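Local coordinates for protein acetyl-CoA acetyltransferase A (Ascaris suum, PDB 6BJA) that binds coenzyme A and, as a thiolase, probably catalyses acetyl transfer between acetyl-CoA molecules and the reverse cleavage of 3-ketoacyl-CoA, at residues Y159-L164 / P238-D243; A166-K171 / E291-T296; S126-Y131 / D146-D151; P20-R25 / E221-K226. All coordinates share one frame; numbering follows the deposited sequence.

Contact 1. Residues Y159-L164 / P238-D243; sequences YQPMGL and PAFLKD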
# COMPACT_ATOMS: atom_id res chain seq x y z
N TYR A 159 -13.97 -20.06 -6.08
CA TYR A 159 -12.95 -19.44 -5.25
C TYR A 159 -11.74 -20.34 -5.11
O TYR A 159 -11.25 -20.63 -4.02
CB TYR A 159 -13.53 -19.05 -3.89
CG TYR A 159 -14.52 -17.90 -4.02
CD1 TYR A 159 -14.11 -16.65 -4.50
CD2 TYR A 159 -15.86 -18.06 -3.69
CE1 TYR A 159 -15.01 -15.58 -4.64
CE2 TYR A 159 -16.77 -17.02 -3.83
CZ TYR A 159 -16.34 -15.78 -4.30
OH TYR A 159 -17.24 -14.73 -4.44
N GLN A 160 -11.25 -20.78 -6.26
CA GLN A 160 -10.01 -21.53 -6.32
C GLN A 160 -9.37 -21.29 -7.66
O GLN A 160 -10.03 -20.85 -8.60
CB GLN A 160 -10.23 -23.02 -6.11
CG GLN A 160 -11.22 -23.65 -7.03
CD GLN A 160 -11.58 -25.07 -6.58
OE1 GLN A 160 -11.60 -25.35 -5.39
NE2 GLN A 160 -11.82 -25.96 -7.54
N PRO A 161 -8.08 -21.60 -7.78
CA PRO A 161 -7.38 -21.35 -9.03
C PRO A 161 -7.95 -22.16 -10.19
O PRO A 161 -8.38 -23.29 -9.98
CB PRO A 161 -5.94 -21.78 -8.72
CG PRO A 161 -5.84 -21.70 -7.24
CD PRO A 161 -7.17 -22.08 -6.72
N MET A 162 -7.94 -21.61 -11.39
CA MET A 162 -8.40 -22.36 -12.55
C MET A 162 -7.60 -23.68 -12.68
O MET A 162 -8.17 -24.68 -13.08
CB MET A 162 -8.30 -21.53 -13.82
CG MET A 162 -9.39 -20.41 -13.92
SD MET A 162 -9.22 -19.52 -15.48
CE MET A 162 -7.63 -18.72 -15.35
N GLY A 163 -6.33 -23.68 -12.31
CA GLY A 163 -5.55 -24.91 -12.39
C GLY A 163 -6.02 -26.00 -11.45
O GLY A 163 -5.86 -27.18 -11.75
N LEU A 164 -6.58 -25.64 -10.30
CA LEU A 164 -7.17 -26.63 -9.42
C LEU A 164 -8.44 -27.18 -10.03
O LEU A 164 -8.70 -28.38 -9.98
CB LEU A 164 -7.47 -26.05 -8.04
CG LEU A 164 -8.03 -27.05 -7.03
CD1 LEU A 164 -7.14 -28.29 -6.88
CD2 LEU A 164 -8.19 -26.36 -5.69
N PRO A 238 3.29 -30.78 -8.22
CA PRO A 238 2.00 -30.20 -8.62
C PRO A 238 1.78 -28.85 -7.96
O PRO A 238 2.05 -28.71 -6.77
CB PRO A 238 0.99 -31.23 -8.16
CG PRO A 238 1.74 -32.53 -8.24
CD PRO A 238 3.15 -32.20 -7.85
N ALA A 239 1.30 -27.88 -8.74
CA ALA A 239 1.20 -26.50 -8.29
C ALA A 239 -0.13 -26.15 -7.65
O ALA A 239 -0.22 -25.16 -6.92
CB ALA A 239 1.44 -25.57 -9.45
N PHE A 240 -1.16 -26.93 -7.93
CA PHE A 240 -2.53 -26.59 -7.52
C PHE A 240 -3.17 -27.59 -6.58
O PHE A 240 -4.01 -27.22 -5.74
CB PHE A 240 -3.40 -26.43 -8.77
CG PHE A 240 -2.90 -25.39 -9.70
CD1 PHE A 240 -3.01 -24.05 -9.37
CD2 PHE A 240 -2.30 -25.72 -10.89
CE1 PHE A 240 -2.55 -23.08 -10.21
CE2 PHE A 240 -1.82 -24.75 -11.74
CZ PHE A 240 -1.96 -23.41 -11.40
N LEU A 241 -2.78 -28.86 -6.70
CA LEU A 241 -3.38 -29.92 -5.91
C LEU A 241 -2.25 -30.70 -5.28
O LEU A 241 -1.42 -31.28 -5.98
CB LEU A 241 -4.26 -30.82 -6.79
CG LEU A 241 -4.91 -32.03 -6.14
CD1 LEU A 241 -5.74 -31.64 -4.93
CD2 LEU A 241 -5.77 -32.77 -7.16
N LYS A 242 -2.20 -30.71 -3.95
CA LYS A 242 -1.01 -31.20 -3.26
C LYS A 242 -1.30 -32.37 -2.33
O LYS A 242 -0.53 -32.66 -1.42
CB LYS A 242 -0.37 -30.04 -2.49
CG LYS A 242 -0.04 -28.85 -3.38
CD LYS A 242 0.16 -27.59 -2.58
CE LYS A 242 0.46 -26.42 -3.49
NZ LYS A 242 1.77 -26.59 -4.16
N ASP A 243 -2.41 -33.06 -2.60
CA ASP A 243 -2.83 -34.18 -1.77
C ASP A 243 -2.25 -35.50 -2.28
O ASP A 243 -2.63 -36.57 -1.81
CB ASP A 243 -4.36 -34.26 -1.73
CG ASP A 243 -4.98 -34.73 -3.04
OD1 ASP A 243 -4.27 -34.87 -4.06
OD2 ASP A 243 -6.21 -34.94 -3.04
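Phe240 lays its ring flat on Gly163, at the first turn of helix 162-172. Its CB bond points at the helix, and CG sits anti to the carbonyl carbon (chi1 -59°), which swings the ring over the glycine. Gly163 CA stands 3.7 Å from the ring centroid and 10° off the normal, a CH-pi contact over the centre of the face. The carbonyl carbon of the same residue is 3.6 Å from Phe240 CG, and the opposite face is met by Ala239 CB, off toward the rim. With no side chain on Gly163, the ring can settle directly on the backbone. Pro161, the N-cap residue of the helix, comes in obliquely, its CB 3.8 Å from Phe240 CD1. In thiolases this part of the chain belongs to the loop domain, which covers the active-site side of the core and binds the cofactor. Here bound coenzyme A touches both Phe240 and Met162, so the aromatic ring packed on the helix start is also part of the pocket wall. Phe326 and Ile248 of the same chain pack on Phe240 as well. The carbonyl oxygen Phe240 O lies 3.5 Å from Leu164 CD1. Leu241 follows, and its side chain crosses that of Leu164 at about a right angle: Leu164 CD1 reaches Leu241 CB at 3.8 Å and Leu241 CD1 at 4.1 Å.

Contact 2. Residues A166-K171 / E291-T296; sequences AEKTVK and EPIDFT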
# COMPACT_ATOMS: atom_id res chain seq x y z
N ALA A 166 -9.04 -27.43 -13.17
CA ALA A 166 -8.69 -28.26 -14.31
C ALA A 166 -8.29 -29.68 -13.90
O ALA A 166 -8.37 -30.61 -14.71
CB ALA A 166 -7.59 -27.59 -15.11
N GLU A 167 -7.82 -29.84 -12.66
CA GLU A 167 -7.52 -31.17 -12.14
C GLU A 167 -8.74 -32.07 -12.15
O GLU A 167 -8.62 -33.29 -12.29
CB GLU A 167 -6.95 -31.11 -10.72
CG GLU A 167 -5.56 -30.54 -10.57
CD GLU A 167 -4.44 -31.51 -10.97
OE1 GLU A 167 -4.73 -32.59 -11.54
OE2 GLU A 167 -3.27 -31.15 -10.71
N LYS A 168 -9.94 -31.50 -12.02
CA LYS A 168 -11.14 -32.31 -12.11
C LYS A 168 -11.26 -32.96 -13.49
O LYS A 168 -11.60 -34.15 -13.62
CB LYS A 168 -12.41 -31.48 -11.80
CG LYS A 168 -13.70 -32.28 -11.97
CD LYS A 168 -14.92 -31.51 -11.59
CE LYS A 168 -16.18 -32.37 -11.70
NZ LYS A 168 -16.43 -32.89 -13.07
N THR A 169 -10.92 -32.21 -14.52
CA THR A 169 -11.04 -32.68 -15.90
C THR A 169 -9.96 -33.74 -16.13
O THR A 169 -10.19 -34.73 -16.80
CB THR A 169 -10.93 -31.51 -16.89
OG1 THR A 169 -11.98 -30.57 -16.58
CG2 THR A 169 -11.05 -32.00 -18.34
N VAL A 170 -8.78 -33.51 -15.55
CA VAL A 170 -7.72 -34.52 -15.60
C VAL A 170 -8.26 -35.85 -15.09
O VAL A 170 -8.13 -36.88 -15.76
CB VAL A 170 -6.48 -34.09 -14.77
CG1 VAL A 170 -5.50 -35.26 -14.64
CG2 VAL A 170 -5.77 -32.90 -15.41
N LYS A 171 -8.89 -35.82 -13.91
CA LYS A 171 -9.40 -37.06 -13.34
C LYS A 171 -10.53 -37.67 -14.18
O LYS A 171 -10.59 -38.89 -14.37
CB LYS A 171 -9.84 -36.81 -11.89
CG LYS A 171 -10.15 -38.09 -11.14
CD LYS A 171 -10.43 -37.84 -9.67
CE LYS A 171 -10.63 -39.17 -8.92
NZ LYS A 171 -9.54 -40.16 -9.21
N GLU A 291 -20.61 -25.90 -15.94
CA GLU A 291 -20.20 -25.56 -14.59
C GLU A 291 -18.81 -24.92 -14.57
O GLU A 291 -17.92 -25.38 -15.28
CB GLU A 291 -20.18 -26.82 -13.71
CG GLU A 291 -21.56 -27.40 -13.45
CD GLU A 291 -22.36 -26.59 -12.45
OE1 GLU A 291 -21.76 -25.87 -11.63
OE2 GLU A 291 -23.59 -26.70 -12.47
N PRO A 292 -18.61 -23.89 -13.74
CA PRO A 292 -17.28 -23.27 -13.68
C PRO A 292 -16.13 -24.26 -13.51
O PRO A 292 -15.11 -24.12 -14.18
CB PRO A 292 -17.42 -22.34 -12.47
CG PRO A 292 -18.83 -21.87 -12.60
CD PRO A 292 -19.62 -23.07 -13.03
N ILE A 293 -16.28 -25.25 -12.64
CA ILE A 293 -15.18 -26.17 -12.38
C ILE A 293 -14.83 -26.96 -13.64
O ILE A 293 -13.69 -27.40 -13.79
CB ILE A 293 -15.53 -27.12 -11.21
CG1 ILE A 293 -14.25 -27.81 -10.71
CG2 ILE A 293 -16.59 -28.11 -11.60
CD1 ILE A 293 -14.41 -28.45 -9.34
N ASP A 294 -15.80 -27.14 -14.53
CA ASP A 294 -15.64 -27.96 -15.74
C ASP A 294 -15.27 -27.14 -16.98
O ASP A 294 -15.46 -27.60 -18.11
CB ASP A 294 -16.94 -28.73 -16.03
CG ASP A 294 -17.23 -29.81 -14.99
OD1 ASP A 294 -16.29 -30.54 -14.62
OD2 ASP A 294 -18.42 -29.93 -14.55
N PHE A 295 -14.80 -25.92 -16.78
CA PHE A 295 -14.53 -25.01 -17.91
C PHE A 295 -13.65 -25.64 -19.00
O PHE A 295 -13.83 -25.34 -20.17
CB PHE A 295 -13.88 -23.71 -17.41
CG PHE A 295 -12.44 -23.83 -17.05
CD1 PHE A 295 -12.05 -24.52 -15.91
CD2 PHE A 295 -11.47 -23.23 -17.83
CE1 PHE A 295 -10.72 -24.64 -15.57
CE2 PHE A 295 -10.15 -23.34 -17.49
CZ PHE A 295 -9.76 -24.05 -16.37
N THR A 296 -12.77 -26.56 -18.61
CA THR A 296 -11.85 -27.17 -19.55
C THR A 296 -12.57 -27.97 -20.65
O THR A 296 -12.01 -28.13 -21.72
CB THR A 296 -10.86 -28.08 -18.79
OG1 THR A 296 -10.10 -27.31 -17.84
CG2 THR A 296 -9.86 -28.74 -19.74
O HOH W 1 -12.05 -27.91 -15.94
O HOH W 2 -14.36 -31.60 -16.29
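Ala166 puts its methyl against Thr296, CB to OG1 3.7 Å, while its backbone N approaches the edge of the Phe295 ring, 4.0 Å from CE1. One turn of helix 162-172 thus rests on the short 3-10 segment that follows strand 280-289. Lys168 does the electrostatic work. Its chain runs out extended, CG anti to the backbone N (chi1 176°), and bends only at the last torsion to bring NZ round to Asp294. NZ takes the syn lone pair of Asp294 OD1 at 2.8 Å, a salt bridge, and also pairs with Asp172 on the next turn of its own helix. The straight part of the lysine is used too: CD lies across Ile293 at about a right angle, 3.8 Å from its CG2. Thr169 meets Thr296 with its methyl, CG2 to CG2 3.7 Å, and sends OG1 toward two waters. One donates to Thr169 OG1 and to Ile293 O and accepts from Thr296 N, so it links the backbone of the 3-10 segment to the threonine hydroxyl. The other accepts from Thr169 OG1 and donates to Asp294 OD1 at 2.8 Å, giving that carboxylate oxygen a second partner beside the lysine. Val328 and Ala332 of helix 327-337 also pack on Thr169. The joint ties a helix of the thiolase loop domain to the C-terminal half of the chain, and the side chain of Phe295 lies about 4 Å from that of Cys383, a predicted active-site residue of the thiolase catalytic site.

Contact 3. Residues S126-Y131 / D146-D151; sequences SNAPFY and DALQRD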
# COMPACT_ATOMS: atom_id res chain seq x y z
N SER A 126 2.25 -7.98 -16.97
CA SER A 126 3.36 -7.36 -16.27
C SER A 126 2.96 -6.13 -15.48
O SER A 126 3.62 -5.78 -14.51
CB SER A 126 4.45 -6.95 -17.25
OG SER A 126 5.07 -8.10 -17.83
N ASN A 127 1.93 -5.43 -15.94
CA ASN A 127 1.54 -4.17 -15.33
C ASN A 127 0.26 -4.24 -14.51
O ASN A 127 -0.25 -3.21 -14.05
CB ASN A 127 1.42 -3.11 -16.41
CG ASN A 127 2.77 -2.65 -16.87
OD1 ASN A 127 3.49 -2.02 -16.10
ND2 ASN A 127 3.13 -2.98 -18.10
N ALA A 128 -0.25 -5.44 -14.27
CA ALA A 128 -1.39 -5.61 -13.38
C ALA A 128 -0.97 -5.24 -11.96
O ALA A 128 0.05 -5.72 -11.46
CB ALA A 128 -1.87 -7.04 -13.44
N PRO A 129 -1.75 -4.38 -11.28
CA PRO A 129 -1.30 -3.88 -9.98
C PRO A 129 -1.76 -4.72 -8.80
O PRO A 129 -2.36 -5.77 -8.99
CB PRO A 129 -1.95 -2.50 -9.92
CG PRO A 129 -3.29 -2.75 -10.58
CD PRO A 129 -2.96 -3.69 -11.74
N PHE A 130 -1.47 -4.21 -7.61
CA PHE A 130 -2.03 -4.72 -6.38
C PHE A 130 -3.08 -3.75 -5.89
O PHE A 130 -3.00 -2.56 -6.21
CB PHE A 130 -0.96 -4.93 -5.31
CG PHE A 130 0.12 -5.88 -5.73
CD1 PHE A 130 -0.02 -7.24 -5.53
CD2 PHE A 130 1.26 -5.41 -6.32
CE1 PHE A 130 0.98 -8.10 -5.93
CE2 PHE A 130 2.26 -6.28 -6.71
CZ PHE A 130 2.10 -7.62 -6.51
N TYR A 131 -4.04 -4.25 -5.12
CA TYR A 131 -5.14 -3.44 -4.63
C TYR A 131 -5.08 -3.22 -3.12
O TYR A 131 -4.91 -4.16 -2.35
CB TYR A 131 -6.48 -4.13 -4.95
CG TYR A 131 -6.71 -4.52 -6.40
CD1 TYR A 131 -6.33 -3.67 -7.43
CD2 TYR A 131 -7.35 -5.71 -6.73
CE1 TYR A 131 -6.57 -4.01 -8.74
CE2 TYR A 131 -7.59 -6.06 -8.03
CZ TYR A 131 -7.20 -5.19 -9.04
OH TYR A 131 -7.44 -5.51 -10.36
N ASP A 146 -3.58 -9.24 -5.19
CA ASP A 146 -2.93 -9.30 -6.50
C ASP A 146 -3.97 -9.36 -7.61
O ASP A 146 -4.75 -10.31 -7.68
CB ASP A 146 -2.02 -10.51 -6.54
CG ASP A 146 -1.08 -10.51 -7.73
OD1 ASP A 146 -1.43 -9.92 -8.77
OD2 ASP A 146 0.04 -11.08 -7.61
N ALA A 147 -4.00 -8.35 -8.47
CA ALA A 147 -4.94 -8.32 -9.58
C ALA A 147 -4.88 -9.59 -10.41
O ALA A 147 -5.90 -10.07 -10.89
CB ALA A 147 -4.68 -7.10 -10.47
N LEU A 148 -3.68 -10.13 -10.60
CA LEU A 148 -3.52 -11.32 -11.43
C LEU A 148 -4.29 -12.50 -10.87
O LEU A 148 -4.91 -13.25 -11.60
CB LEU A 148 -2.05 -11.70 -11.55
CG LEU A 148 -1.10 -10.74 -12.24
CD1 LEU A 148 0.31 -11.22 -12.01
CD2 LEU A 148 -1.41 -10.68 -13.71
N GLN A 149 -4.24 -12.63 -9.54
CA GLN A 149 -4.95 -13.67 -8.85
C GLN A 149 -6.45 -13.41 -8.82
O GLN A 149 -7.25 -14.18 -9.32
CB GLN A 149 -4.41 -13.76 -7.43
CG GLN A 149 -4.62 -15.05 -6.72
CD GLN A 149 -3.69 -15.14 -5.52
OE1 GLN A 149 -3.74 -14.29 -4.62
NE2 GLN A 149 -2.80 -16.13 -5.53
N ARG A 150 -6.82 -12.28 -8.23
CA ARG A 150 -8.21 -12.01 -7.97
C ARG A 150 -9.04 -11.82 -9.24
O ARG A 150 -10.16 -12.34 -9.33
CB ARG A 150 -8.33 -10.79 -7.08
CG ARG A 150 -9.74 -10.27 -6.88
CD ARG A 150 -10.63 -11.28 -6.20
NE ARG A 150 -11.93 -10.67 -5.94
CZ ARG A 150 -13.09 -11.32 -5.86
NH1 ARG A 150 -13.16 -12.63 -6.03
NH2 ARG A 150 -14.19 -10.64 -5.61
N ASP A 151 -8.52 -11.08 -10.21
CA ASP A 151 -9.30 -10.75 -11.40
C ASP A 151 -8.91 -11.57 -12.64
O ASP A 151 -9.58 -11.50 -13.67
CB ASP A 151 -9.14 -9.25 -11.71
CG ASP A 151 -9.77 -8.34 -10.64
OD1 ASP A 151 -10.64 -8.81 -9.87
OD2 ASP A 151 -9.40 -7.14 -10.59
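Tyr131 reaches over Ala147 to Asp151. From CB, which points at the helix start, CG turns anti to the carbonyl carbon (chi1 -53°) and the ring comes down obliquely on the Ala147 methyl: CE1 is 4.0 Å from Ala147 CB and CZ 3.5 Å. At the ring edge, CE2 has Asp151 OD2 3.3 Å away, near the ring plane. At the tip, OH donates to Asp151 OD2 over 2.6 Å, meeting it on the anti side and 27° out of the carboxylate plane, and also lies 3.2 Å from Ala147 CB. Next door on the chain, Phe130 pairs with Asp146 as an antiparallel non-hydrogen-bonded pair, and the Phe130 ring leans obliquely on the carboxylate, CE1 to Asp146 OD2 3.5 Å. Strands 130-132 and 145-146 form the small hairpin whose long connecting loop is the tetramerisation loop of tetrameric thiolases, consistent with the four chains here. Asp146, the last residue of the second strand, also caps helix 147-153, OD1 accepting from Leu148 N from above the carboxylate plane. Ala147 N in turn gives a hydrogen bond of 3.1 Å to Pro129 O, and Ala128 CB packs on Leu148 CD2 at 3.7 Å. The two acids are shared among subunits: Asp146 OD1 bridges to Arg134 of the second subunit and OD2 takes Gly140 N of the third, while Asp151 receives Gly67 N and Gly69 N of the second. With a phenol and two amides bonded to it, the buried Asp151 carboxylate is well supplied with donors, which should favour its charged form; the arginine probably does the same for Asp146.

Contact 4. Residues P20-R25 / E221-K226; sequences PIASFR and EDEEYK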
# COMPACT_ATOMS: atom_id res chain seq x y z
N PRO A 20 4.87 -10.46 -30.97
CA PRO A 20 5.46 -11.56 -30.23
C PRO A 20 4.90 -11.52 -28.81
O PRO A 20 4.50 -10.44 -28.32
CB PRO A 20 6.95 -11.25 -30.23
CG PRO A 20 7.12 -10.14 -31.24
CD PRO A 20 5.83 -9.39 -31.19
N ILE A 21 4.90 -12.66 -28.16
CA ILE A 21 4.39 -12.76 -26.80
C ILE A 21 5.58 -12.76 -25.85
O ILE A 21 6.48 -13.58 -25.99
CB ILE A 21 3.54 -14.02 -26.62
CG1 ILE A 21 2.31 -13.98 -27.54
CG2 ILE A 21 3.15 -14.18 -25.18
CD1 ILE A 21 1.60 -15.30 -27.67
N ALA A 22 5.61 -11.82 -24.91
CA ALA A 22 6.74 -11.69 -23.99
C ALA A 22 6.42 -12.31 -22.64
O ALA A 22 5.25 -12.45 -22.24
CB ALA A 22 7.14 -10.22 -23.82
N SER A 23 7.48 -12.73 -21.95
CA SER A 23 7.35 -13.27 -20.60
C SER A 23 6.98 -12.20 -19.58
O SER A 23 7.09 -11.00 -19.80
CB SER A 23 8.65 -13.94 -20.18
OG SER A 23 8.93 -15.01 -21.08
N PHE A 24 6.53 -12.66 -18.43
CA PHE A 24 6.18 -11.77 -17.33
C PHE A 24 7.36 -10.95 -16.83
O PHE A 24 8.43 -11.51 -16.54
CB PHE A 24 5.61 -12.65 -16.23
CG PHE A 24 5.12 -11.93 -15.01
CD1 PHE A 24 4.12 -10.97 -15.10
CD2 PHE A 24 5.59 -12.27 -13.76
CE1 PHE A 24 3.63 -10.34 -13.96
CE2 PHE A 24 5.11 -11.65 -12.61
CZ PHE A 24 4.13 -10.69 -12.72
N ARG A 25 7.16 -9.63 -16.72
CA ARG A 25 8.18 -8.70 -16.25
C ARG A 25 9.44 -8.81 -17.10
O ARG A 25 10.55 -8.79 -16.58
CB ARG A 25 8.52 -8.94 -14.78
CG ARG A 25 7.33 -8.93 -13.82
CD ARG A 25 6.67 -7.57 -13.73
NE ARG A 25 7.60 -6.52 -13.34
CZ ARG A 25 7.35 -5.21 -13.40
NH1 ARG A 25 6.16 -4.77 -13.80
NH2 ARG A 25 8.29 -4.34 -13.05
N GLU A 221 10.53 -12.06 -31.57
CA GLU A 221 10.24 -13.49 -31.38
C GLU A 221 9.56 -13.72 -30.04
O GLU A 221 9.88 -13.06 -29.07
CB GLU A 221 11.51 -14.34 -31.43
CG GLU A 221 12.29 -14.26 -32.70
CD GLU A 221 13.44 -15.27 -32.71
OE1 GLU A 221 13.72 -15.88 -31.65
OE2 GLU A 221 14.04 -15.45 -33.79
N ASP A 222 8.63 -14.67 -29.99
CA ASP A 222 8.04 -15.11 -28.75
C ASP A 222 9.14 -15.51 -27.76
O ASP A 222 10.16 -16.09 -28.16
CB ASP A 222 7.11 -16.30 -28.98
CG ASP A 222 5.94 -15.97 -29.89
OD1 ASP A 222 5.35 -14.86 -29.79
OD2 ASP A 222 5.58 -16.83 -30.72
N GLU A 223 8.93 -15.22 -26.48
CA GLU A 223 9.94 -15.49 -25.46
C GLU A 223 9.77 -16.80 -24.71
O GLU A 223 10.75 -17.42 -24.34
CB GLU A 223 9.96 -14.35 -24.43
CG GLU A 223 10.38 -13.03 -25.01
CD GLU A 223 10.73 -11.96 -23.97
OE1 GLU A 223 10.13 -11.97 -22.87
OE2 GLU A 223 11.60 -11.11 -24.26
N GLU A 224 8.53 -17.21 -24.44
CA GLU A 224 8.33 -18.31 -23.49
C GLU A 224 8.90 -19.63 -23.97
O GLU A 224 9.38 -20.41 -23.16
CB GLU A 224 6.84 -18.48 -23.18
CG GLU A 224 6.50 -19.79 -22.40
CD GLU A 224 7.21 -19.94 -21.04
OE1 GLU A 224 7.52 -18.90 -20.39
OE2 GLU A 224 7.41 -21.12 -20.60
N TYR A 225 8.84 -19.90 -25.27
CA TYR A 225 9.16 -21.25 -25.74
C TYR A 225 10.63 -21.57 -25.52
O TYR A 225 11.01 -22.75 -25.49
CB TYR A 225 8.78 -21.42 -27.21
CG TYR A 225 9.76 -20.84 -28.21
CD1 TYR A 225 9.66 -19.52 -28.63
CD2 TYR A 225 10.78 -21.62 -28.74
CE1 TYR A 225 10.55 -18.98 -29.53
CE2 TYR A 225 11.68 -21.08 -29.64
CZ TYR A 225 11.56 -19.78 -30.04
OH TYR A 225 12.46 -19.24 -30.95
N LYS A 226 11.45 -20.53 -25.36
CA LYS A 226 12.89 -20.72 -25.13
C LYS A 226 13.24 -21.09 -23.69
O LYS A 226 14.39 -21.45 -23.40
CB LYS A 226 13.66 -19.45 -25.53
CG LYS A 226 13.41 -19.04 -26.97
CD LYS A 226 14.12 -17.74 -27.31
CE LYS A 226 13.31 -16.90 -28.29
NZ LYS A 226 14.06 -15.72 -28.78
O HOH W 3 6.14 -16.24 -25.58
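Asp222 and Glu223 both turn their carboxylates onto the backbone of 20-23, the end of a central strand of the thiolase core. The two segments run side by side, their touching parts 31° apart in direction, and the acids grip two successive points, Ile21 N and Ser23 N. Asp222 crosses Ile21 obliquely. With CG anti to the carbonyl carbon (chi1 -62°), OD1 comes round to Ile21 N and accepts from it with its anti lone pair at 2.8 Å. The same oxygen has a salt-bridge partner in Arg18, and OD2 takes Trp195 NE1, so both carboxylate oxygens are held. The CB of Glu223 points toward the strand and its chain is extended beyond CG, which carries OE1 past Ala22 to Ser23 N; that bond is 2.9 Å long and meets OE1 on its anti side, 22° out of the carboxylate plane. Ala22 CB lies 3.6 Å from the same oxygen; OE1 also bonds to Ser26, and OE2 to Thr27. Between the two acids the backbones join directly, Glu223 N to Ile21 O at 3.0 Å. Pro20 lies against the chain at the entry, CB to Glu221 C 3.6 Å. At the other end Glu224 OE2 is hydrogen-bonded to the hydroxyl of Tyr188, a coenzyme A-binding residue. A water completes the join, donating to Ile21 O at 2.7 Å and accepting from Glu224 N at 2.8 Å.

Overall arrangement
From the N terminus, the 20-25 end of strand 11-23 opens the loop that contact 4 closes at 221-226. Nested inside it is the short loop of contact 3, from 126-131 to 146-151, at the subunit interface. Contact 1 opens next at 159-164 and contact 2 at 166-171, on the same helix; both are still open when contact 4 closes, so they cross it. Contact 1 closes at 238-243 and contact 2 at 291-296, so the two cross, and contact 2 alone joins the helix to the C-terminal domain. Contacts 1 and 2 touch, as do 3 and 4. Contact 4 ties a central strand to the cofactor-binding region, while contacts 1 and 3 brace it internally and at the interface.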